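Local coordinates for protein 4-alpha-glucanotransferase (Corynebacterium glutamicum, PDB 5B68) that is an amylomaltase, also called disproportionating enzyme, with a TIM-barrel domain preceded by an N-terminal beta-sandwich domain, at residues 281-286 against 669-674; 185-190 against 675-680; 559-564 against 659-664. One frame throughout, in Å; residues are numbered along the deposited sequence.

Contact 1. Residues 281-286 against 669-674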
loop_
_atom_site.group_PDB
_atom_site.type_symbol
_atom_site.label_atom_id
_atom_site.label_comp_id
_atom_site.label_asym_id
_atom_site.label_seq_id
_atom_site.Cartn_x
_atom_site.Cartn_y
_atom_site.Cartn_z
ATOM N N SER A 281 20.320 0.284 -21.520
ATOM C CA SER A 281 19.706 1.256 -20.610
ATOM C C SER A 281 18.354 1.792 -21.132
ATOM O O SER A 281 17.861 2.784 -20.622
ATOM C CB SER A 281 20.685 2.397 -20.373
ATOM O OG SER A 281 20.968 3.069 -21.593
ATOM N N ASP A 282 17.795 1.143 -22.145
ATOM C CA ASP A 282 16.531 1.571 -22.745
ATOM C C ASP A 282 15.366 1.448 -21.769
ATOM O O ASP A 282 15.330 0.520 -20.980
ATOM C CB ASP A 282 16.246 0.727 -23.997
ATOM C CG ASP A 282 17.236 0.981 -25.138
ATOM O OD1 ASP A 282 18.016 1.951 -25.087
ATOM O OD2 ASP A 282 17.245 0.152 -26.069
ATOM N N ILE A 283 14.416 2.378 -21.854
ATOM C CA ILE A 283 13.278 2.385 -20.989
ATOM C C ILE A 283 12.548 1.032 -21.052
ATOM O O ILE A 283 12.620 0.302 -22.058
ATOM C CB ILE A 283 12.383 3.656 -21.139
ATOM C CG1 ILE A 283 11.793 3.812 -22.546
ATOM C CG2 ILE A 283 13.190 4.902 -20.779
ATOM C CD1 ILE A 283 10.627 2.900 -22.851
ATOM N N ILE A 284 11.970 0.654 -19.910
ATOM C CA ILE A 284 11.285 -0.628 -19.774
ATOM C C ILE A 284 9.934 -0.535 -20.541
ATOM O O ILE A 284 9.207 0.432 -20.305
ATOM C CB ILE A 284 10.966 -0.922 -18.274
ATOM C CG1 ILE A 284 12.233 -1.077 -17.405
ATOM C CG2 ILE A 284 10.151 -2.207 -18.152
ATOM C CD1 ILE A 284 13.059 -2.279 -17.766
ATOM N N GLU A 285 9.602 -1.541 -21.342
ATOM C CA GLU A 285 8.281 -1.615 -22.057
ATOM C C GLU A 285 7.542 -2.850 -21.544
ATOM O O GLU A 285 7.893 -3.987 -21.851
ATOM C CB GLU A 285 8.396 -1.645 -23.606
ATOM C CG GLU A 285 7.034 -1.729 -24.342
ATOM C CD GLU A 285 5.975 -0.672 -23.909
ATOM O OE1 GLU A 285 6.038 0.468 -24.445
ATOM O OE2 GLU A 285 5.065 -0.941 -23.029
ATOM N N ARG A 286 6.515 -2.578 -20.748
ATOM C CA ARG A 286 5.733 -3.636 -20.153
ATOM C C ARG A 286 4.838 -4.260 -21.215
ATOM O O ARG A 286 4.599 -5.477 -21.188
ATOM C CB ARG A 286 4.914 -3.076 -19.033
ATOM C CG ARG A 286 5.705 -2.703 -17.782
ATOM C CD ARG A 286 4.835 -2.034 -16.766
ATOM N NE ARG A 286 5.576 -1.816 -15.519
ATOM C CZ ARG A 286 6.440 -0.826 -15.283
ATOM N NH1 ARG A 286 7.082 -0.794 -14.140
ATOM N NH2 ARG A 286 6.705 0.122 -16.177
ATOM N N MET A 669 5.848 13.301 -19.907
ATOM C CA MET A 669 6.934 14.175 -19.494
ATOM C C MET A 669 8.264 13.427 -19.177
ATOM O O MET A 669 9.340 13.886 -19.509
ATOM C CB MET A 669 6.451 14.995 -18.308
ATOM C CG MET A 669 5.145 15.768 -18.571
ATOM S SD MET A 669 4.547 16.517 -17.064
ATOM C CE MET A 669 5.810 17.784 -16.901
ATOM N N TYR A 670 8.168 12.272 -18.537
ATOM C CA TYR A 670 9.348 11.518 -18.063
ATOM C C TYR A 670 8.897 10.078 -17.969
ATOM O O TYR A 670 7.734 9.846 -17.581
ATOM C CB TYR A 670 9.748 12.028 -16.687
ATOM C CG TYR A 670 11.022 11.389 -16.149
ATOM C CD1 TYR A 670 12.253 11.818 -16.577
ATOM C CD2 TYR A 670 10.968 10.385 -15.184
ATOM C CE1 TYR A 670 13.442 11.260 -16.067
ATOM C CE2 TYR A 670 12.137 9.815 -14.664
ATOM C CZ TYR A 670 13.385 10.257 -15.124
ATOM O OH TYR A 670 14.584 9.675 -14.643
ATOM N N PRO A 671 9.756 9.104 -18.220
ATOM C CA PRO A 671 9.285 7.721 -18.188
ATOM C C PRO A 671 9.223 7.137 -16.778
ATOM O O PRO A 671 9.921 6.193 -16.470
ATOM C CB PRO A 671 10.319 6.972 -19.030
ATOM C CG PRO A 671 11.342 7.965 -19.439
ATOM C CD PRO A 671 11.160 9.189 -18.622
ATOM N N ASN A 672 8.322 7.660 -15.958
ATOM C CA ASN A 672 8.208 7.218 -14.590
ATOM C C ASN A 672 7.936 5.731 -14.591
ATOM O O ASN A 672 7.221 5.225 -15.435
ATOM C CB ASN A 672 7.057 7.935 -13.879
ATOM C CG ASN A 672 7.256 9.427 -13.797
ATOM O OD1 ASN A 672 8.274 9.892 -13.337
ATOM N ND2 ASN A 672 6.268 10.178 -14.240
ATOM N N TRP A 673 8.597 5.038 -13.679
ATOM C CA TRP A 673 8.374 3.631 -13.433
ATOM C C TRP A 673 8.925 2.732 -14.527
ATOM O O TRP A 673 8.623 1.571 -14.571
ATOM C CB TRP A 673 6.902 3.351 -13.205
ATOM C CG TRP A 673 6.250 4.322 -12.305
ATOM C CD1 TRP A 673 5.305 5.226 -12.640
ATOM C CD2 TRP A 673 6.487 4.491 -10.910
ATOM N NE1 TRP A 673 4.935 5.946 -11.553
ATOM C CE2 TRP A 673 5.654 5.519 -10.474
ATOM C CE3 TRP A 673 7.337 3.876 -9.987
ATOM C CZ2 TRP A 673 5.635 5.954 -9.168
ATOM C CZ3 TRP A 673 7.309 4.307 -8.692
ATOM C CH2 TRP A 673 6.467 5.336 -8.291
ATOM N N CYS A 674 9.717 3.306 -15.413
ATOM C CA CYS A 674 10.298 2.590 -16.540
ATOM C C CYS A 674 11.828 2.610 -16.648
ATOM O O CYS A 674 12.363 2.274 -17.679
ATOM C CB CYS A 674 9.714 3.125 -17.839
ATOM S SG CYS A 674 7.920 2.964 -17.919
#

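Contact 2. Residues 185-190 against 675-680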
loop_
_atom_site.group_PDB
_atom_site.type_symbol
_atom_site.label_atom_id
_atom_site.label_comp_id
_atom_site.label_asym_id
_atom_site.label_seq_id
_atom_site.Cartn_x
_atom_site.Cartn_y
_atom_site.Cartn_z
ATOM N N TYR A 185 10.761 -4.520 -10.969
ATOM C CA TYR A 185 10.490 -4.492 -12.448
ATOM C C TYR A 185 11.739 -3.918 -13.192
ATOM O O TYR A 185 11.983 -4.224 -14.346
ATOM C CB TYR A 185 9.246 -3.598 -12.762
ATOM C CG TYR A 185 9.265 -2.246 -12.147
ATOM C CD1 TYR A 185 9.959 -1.192 -12.774
ATOM C CD2 TYR A 185 8.688 -1.992 -10.914
ATOM C CE1 TYR A 185 10.044 0.028 -12.200
ATOM C CE2 TYR A 185 8.772 -0.742 -10.309
ATOM C CZ TYR A 185 9.479 0.254 -10.975
ATOM O OH TYR A 185 9.622 1.482 -10.435
ATOM N N SER A 186 12.487 -3.072 -12.502
ATOM C CA SER A 186 13.648 -2.413 -13.111
ATOM C C SER A 186 14.950 -3.177 -12.996
ATOM O O SER A 186 15.938 -2.747 -13.597
ATOM C CB SER A 186 13.879 -1.009 -12.520
ATOM O OG SER A 186 14.430 -1.017 -11.188
ATOM N N VAL A 187 14.973 -4.266 -12.237
ATOM C CA VAL A 187 16.192 -5.021 -12.010
ATOM C C VAL A 187 16.139 -6.331 -12.761
ATOM O O VAL A 187 15.272 -7.140 -12.539
ATOM C CB VAL A 187 16.383 -5.354 -10.523
ATOM C CG1 VAL A 187 17.746 -5.960 -10.277
ATOM C CG2 VAL A 187 16.188 -4.133 -9.678
ATOM N N ARG A 188 17.116 -6.538 -13.620
ATOM C CA ARG A 188 17.121 -7.659 -14.513
ATOM C C ARG A 188 18.277 -8.604 -14.220
ATOM O O ARG A 188 19.325 -8.197 -13.769
ATOM C CB ARG A 188 17.237 -7.173 -15.956
ATOM C CG ARG A 188 15.975 -6.574 -16.547
ATOM C CD ARG A 188 15.816 -5.103 -16.222
ATOM N NE ARG A 188 16.871 -4.280 -16.782
ATOM C CZ ARG A 188 16.891 -3.791 -18.014
ATOM N NH1 ARG A 188 15.909 -4.043 -18.859
ATOM N NH2 ARG A 188 17.904 -3.054 -18.408
ATOM N N SER A 189 18.033 -9.879 -14.466
ATOM C CA SER A 189 19.052 -10.904 -14.549
ATOM C C SER A 189 19.324 -11.175 -16.015
ATOM O O SER A 189 18.715 -10.583 -16.868
ATOM C CB SER A 189 18.598 -12.180 -13.856
ATOM O OG SER A 189 17.561 -12.813 -14.558
ATOM N N THR A 190 20.234 -12.081 -16.301
ATOM C CA THR A 190 20.491 -12.449 -17.686
ATOM C C THR A 190 19.247 -13.041 -18.338
ATOM O O THR A 190 19.016 -12.839 -19.503
ATOM C CB THR A 190 21.642 -13.443 -17.805
ATOM O OG1 THR A 190 21.328 -14.602 -17.052
ATOM C CG2 THR A 190 22.880 -12.852 -17.255
ATOM N N ILE A 675 12.507 3.034 -15.593
ATOM C CA ILE A 675 13.944 3.276 -15.652
ATOM C C ILE A 675 14.715 2.059 -15.153
ATOM O O ILE A 675 14.727 1.798 -13.976
ATOM C CB ILE A 675 14.316 4.489 -14.772
ATOM C CG1 ILE A 675 13.497 5.731 -15.146
ATOM C CG2 ILE A 675 15.804 4.769 -14.814
ATOM C CD1 ILE A 675 13.670 6.213 -16.565
ATOM N N PRO A 676 15.371 1.337 -16.057
ATOM C CA PRO A 676 16.153 0.128 -15.670
ATOM C C PRO A 676 17.381 0.449 -14.816
ATOM O O PRO A 676 17.904 1.588 -14.855
ATOM C CB PRO A 676 16.596 -0.448 -16.977
ATOM C CG PRO A 676 16.756 0.746 -17.838
ATOM C CD PRO A 676 15.669 1.703 -17.460
ATOM N N LEU A 677 17.784 -0.494 -13.987
ATOM C CA LEU A 677 18.885 -0.253 -13.022
ATOM C C LEU A 677 20.183 -0.068 -13.830
ATOM O O LEU A 677 20.578 -0.968 -14.582
ATOM C CB LEU A 677 19.020 -1.468 -12.075
ATOM C CG LEU A 677 20.068 -1.320 -10.945
ATOM C CD1 LEU A 677 19.657 -0.244 -9.954
ATOM C CD2 LEU A 677 20.335 -2.685 -10.282
ATOM N N CYS A 678 20.819 1.091 -13.679
ATOM C CA CYS A 678 22.087 1.315 -14.372
ATOM C C CYS A 678 23.082 1.962 -13.451
ATOM O O CYS A 678 22.665 2.655 -12.520
ATOM C CB CYS A 678 21.865 2.216 -15.576
ATOM S SG CYS A 678 20.809 1.488 -16.874
ATOM N N ASP A 679 24.393 1.781 -13.772
ATOM C CA ASP A 679 25.497 2.378 -12.942
ATOM C C ASP A 679 25.734 3.840 -13.318
ATOM O O ASP A 679 24.947 4.381 -14.074
ATOM C CB ASP A 679 26.783 1.550 -13.033
ATOM C CG ASP A 679 27.344 1.450 -14.481
ATOM O OD1 ASP A 679 27.013 2.335 -15.344
ATOM O OD2 ASP A 679 28.024 0.422 -14.741
ATOM N N SER A 680 26.740 4.501 -12.731
ATOM C CA SER A 680 26.980 5.931 -13.009
ATOM C C SER A 680 27.252 6.300 -14.486
ATOM O O SER A 680 27.001 7.445 -14.910
ATOM C CB SER A 680 28.118 6.406 -12.130
ATOM O OG SER A 680 27.692 6.327 -10.781
HETATM O O HOH W 1 19.336 -2.932 -15.813
#

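Contact 3. Residues 559-564 against 659-664. With SO4 (sulfate ion), chain E.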
loop_
_atom_site.group_PDB
_atom_site.type_symbol
_atom_site.label_atom_id
_atom_site.label_comp_id
_atom_site.label_asym_id
_atom_site.label_seq_id
_atom_site.Cartn_x
_atom_site.Cartn_y
_atom_site.Cartn_z
ATOM N N THR A 559 14.414 7.516 -1.444
ATOM C CA THR A 559 13.200 6.711 -1.743
ATOM C C THR A 559 13.026 6.734 -3.233
ATOM O O THR A 559 13.649 7.514 -3.917
ATOM C CB THR A 559 11.847 7.244 -1.206
ATOM O OG1 THR A 559 11.501 8.455 -1.872
ATOM C CG2 THR A 559 11.875 7.439 0.247
ATOM N N HIS A 560 12.113 5.921 -3.692
ATOM C CA HIS A 560 11.777 5.800 -5.111
ATOM C C HIS A 560 11.214 7.099 -5.709
ATOM O O HIS A 560 11.204 7.215 -6.917
ATOM C CB HIS A 560 10.765 4.623 -5.317
ATOM C CG HIS A 560 9.492 4.813 -4.574
ATOM N ND1 HIS A 560 9.320 4.462 -3.257
ATOM C CD2 HIS A 560 8.348 5.447 -4.944
ATOM C CE1 HIS A 560 8.113 4.826 -2.857
ATOM N NE2 HIS A 560 7.512 5.442 -3.864
ATOM N N ASP A 561 10.754 8.032 -4.887
ATOM C CA ASP A 561 10.256 9.309 -5.408
ATOM C C ASP A 561 11.349 10.412 -5.495
ATOM O O ASP A 561 11.020 11.553 -5.810
ATOM C CB ASP A 561 9.091 9.829 -4.546
ATOM C CG ASP A 561 7.788 9.017 -4.733
ATOM O OD1 ASP A 561 7.550 8.563 -5.841
ATOM O OD2 ASP A 561 7.017 8.888 -3.778
ATOM N N LEU A 562 12.609 10.103 -5.173
ATOM C CA LEU A 562 13.705 11.078 -5.259
ATOM C C LEU A 562 14.739 10.596 -6.243
ATOM O O LEU A 562 14.845 9.385 -6.563
ATOM C CB LEU A 562 14.381 11.248 -3.899
ATOM C CG LEU A 562 13.589 12.092 -2.950
ATOM C CD1 LEU A 562 14.087 11.906 -1.524
ATOM C CD2 LEU A 562 13.676 13.549 -3.377
ATOM N N PRO A 563 15.546 11.514 -6.748
ATOM C CA PRO A 563 16.695 10.999 -7.518
ATOM C C PRO A 563 17.619 10.186 -6.575
ATOM O O PRO A 563 17.719 10.513 -5.411
ATOM C CB PRO A 563 17.376 12.288 -8.002
ATOM C CG PRO A 563 16.271 13.291 -8.034
ATOM C CD PRO A 563 15.510 12.992 -6.758
ATOM N N PRO A 564 18.173 9.092 -7.055
ATOM C CA PRO A 564 19.171 8.365 -6.269
ATOM C C PRO A 564 20.316 9.261 -5.822
ATOM O O PRO A 564 20.530 10.323 -6.395
ATOM C CB PRO A 564 19.662 7.340 -7.207
ATOM C CG PRO A 564 18.467 7.049 -8.077
ATOM C CD PRO A 564 17.924 8.417 -8.340
ATOM N N ALA A 659 16.308 9.227 -11.634
ATOM C CA ALA A 659 15.064 9.097 -10.853
ATOM C C ALA A 659 14.138 8.094 -11.491
ATOM O O ALA A 659 14.085 7.954 -12.733
ATOM C CB ALA A 659 14.352 10.422 -10.661
ATOM N N GLN A 660 13.498 7.295 -10.634
ATOM C CA GLN A 660 12.531 6.316 -11.123
ATOM C C GLN A 660 11.182 7.021 -11.380
ATOM O O GLN A 660 10.460 6.652 -12.327
ATOM C CB GLN A 660 12.306 5.223 -10.070
ATOM C CG GLN A 660 11.458 4.029 -10.565
ATOM C CD GLN A 660 11.993 3.318 -11.773
ATOM O OE1 GLN A 660 11.463 3.467 -12.880
ATOM N NE2 GLN A 660 13.057 2.483 -11.592
ATOM N N ASN A 661 10.848 7.921 -10.482
ATOM C CA ASN A 661 9.595 8.696 -10.552
ATOM C C ASN A 661 9.896 10.146 -10.235
ATOM O O ASN A 661 10.637 10.422 -9.264
ATOM C CB ASN A 661 8.607 8.165 -9.501
ATOM C CG ASN A 661 7.217 8.870 -9.555
ATOM O OD1 ASN A 661 6.663 9.068 -10.624
ATOM N ND2 ASN A 661 6.673 9.208 -8.400
ATOM N N GLN A 662 9.324 11.077 -11.015
ATOM C CA GLN A 662 9.339 12.509 -10.639
ATOM C C GLN A 662 7.898 12.851 -10.241
ATOM O O GLN A 662 7.048 12.903 -11.130
ATOM C CB GLN A 662 9.834 13.393 -11.802
ATOM C CG GLN A 662 9.777 14.868 -11.473
ATOM C CD GLN A 662 10.578 15.200 -10.232
ATOM O OE1 GLN A 662 10.039 15.611 -9.200
ATOM N NE2 GLN A 662 11.878 14.954 -10.308
ATOM N N PRO A 663 7.597 12.990 -8.919
ATOM C CA PRO A 663 6.186 13.225 -8.532
ATOM C C PRO A 663 5.583 14.445 -9.223
ATOM O O PRO A 663 6.329 15.394 -9.558
ATOM C CB PRO A 663 6.252 13.404 -6.992
ATOM C CG PRO A 663 7.382 12.494 -6.609
ATOM C CD PRO A 663 8.407 12.656 -7.715
ATOM N N GLY A 664 4.290 14.355 -9.540
ATOM C CA GLY A 664 3.619 15.426 -10.265
ATOM C C GLY A 664 4.153 15.718 -11.671
ATOM O O GLY A 664 4.040 16.860 -12.166
HETATM S S SO4 E . 2.936 10.894 -8.512
HETATM O O1 SO4 E . 3.699 9.622 -8.643
HETATM O O2 SO4 E . 1.566 10.503 -8.131
HETATM O O3 SO4 E . 3.541 11.718 -7.440
HETATM O O4 SO4 E . 3.003 11.698 -9.738
HETATM O O HOH W 2 13.835 7.301 -7.948
HETATM O O HOH W 3 12.449 12.366 -8.169
#

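Contact 1. Residues 281-286 against 669-674
R286 reaches W673 with the end of its guanidinium, and both terminal nitrogens bond to the same backbone oxygen. R286 NH1 and R286 NH2 each lie 2.9 Å from W673 O, which sits in the guanidinium plane. NH1 comes in the carbonyl plane, whereas NH2 stands above it. The arginine chain runs extended from CG to NE, which carries the charged end over to the turn. C674 SG lies at the same edge, 3.5 Å from R286 NH2. NH2 also forms a salt bridge with D232, and the guanidinium makes a cation-pi contact with Y185, which together probably fix its rotation. Beside this, I284 N gives a nearly straight bond (170°) to C674 O at 2.8 Å. Here the packing is close and buried. The two acceptors, W673 O and C674 O, lie in the second half of the type II turn P671-C674. The other end is looser: exposed I283 crosses P671 at about a right angle, with I283 CG2 3.8 Å from P671 CG. E285 is the N-cap of helix 286-301. The contact thus joins the link between helices 261-277 and 286-301 to the long loop between helices 650-654 and 694-702.

Contact 2. Residues 185-190 against 675-680
R188 and P676, from two loops of the TIM-barrel domain, lie side by side and point the same way. Segment 185-190 follows barrel strand 177-182, and segment 675-680 belongs to the long loop after helix 650-654. P676 CB sits over one face of the R188 guanidinium, nearer its edge than its middle. P676 CB is 3.2 Å from R188 NH2 and 3.5 Å from R188 CZ, so a proline methylene group packs on the flat charged group. The arginine chain turns back on itself at chi2 (85°) and chi3 (63°), and this brings the guanidinium against the proline. R188 NH1 bonds to G194 O, which probably helps to fix the plane. V187 and L677 form a second side-by-side pair, also pointing the same way. This pair is apolar and looser, with V187 CG1 4.2 Å from L677 CD2. Both side chains rest on L650 of helix 650-654. Between the two pairs the backbones meet. L677 N donates to S186 O at 2.9 Å, and P676 CA adds a CA-H...O contact to that same oxygen. The first bond of the S186 side chain heads for segment 675-680, and S186 CB does the touching, 3.3 Å from I675 O. S186 OG turns instead to Q183 O. All six touching residues are buried, and a water bridges the segments. Water 1 lies at the edge of the guanidinium, in its plane. Water 1 accepts from R188 NH2 at 3.0 Å and donates to L677 O at 2.6 Å.

Contact 3. Residues 559-564 against 659-664
N661 meets D561, which lies in the type I turn T559-L562. N661 CB lies 3.8 Å from H560 O. CG stands anti to the backbone N (chi1 -177°), which sends the amide alongside the D561 carboxylate, their planes 57° apart. N661 CG is 3.7 Å from both D561 OD1 and sulfate O1. N661 OD1 is 3.6 Å from sulfate O1. At the tip, N661 ND2 donates to D561 OD1 at 2.8 Å, with the oxygen in the amide plane but met from above the carboxylate plane. N661 ND2 also donates to sulfate O1 at 3.0 Å. These two bonds probably fix the amide's rotation. The sulfate takes a further bond from G664 N. N661 N is buried without a partner. Water 2 bridges H560 O and L562 O to Q660 N, and water 3 joins D561 O to N661 O. D561 OD2 and H560 NE2 bond to bis-tris, consistent with a pocket here, though bis-tris and sulfate probably come from the crystallisation liquor. The contact joins the loop after strand 553-556 to the one after helix 650-654. P563 packs on A659, and both touch helix 572-579. P564, at the N-cap position before helix 565-569, rests on helix 650-654.

All three contacts use the long loop between helices 650-654 and 694-702, each against a different partner loop. Contact 2 is buried and mixes a backbone bond, a guanidinium on a proline, a water bridge and an apolar pair. Contact 1 is buried at its arginine end and exposed at I283. Contact 3 is only partly buried, and it relies on waters, a carboxylate and an amide beside bound sulfate and bis-tris. Segments 669-674 and 675-680 run on without a break, and 659-664 folds back on both. Q660 OE1 accepts from I675 N, and Y670 OH pairs with A659 O. Y185 of contact 2 touches both R286 and W673 of contact 1.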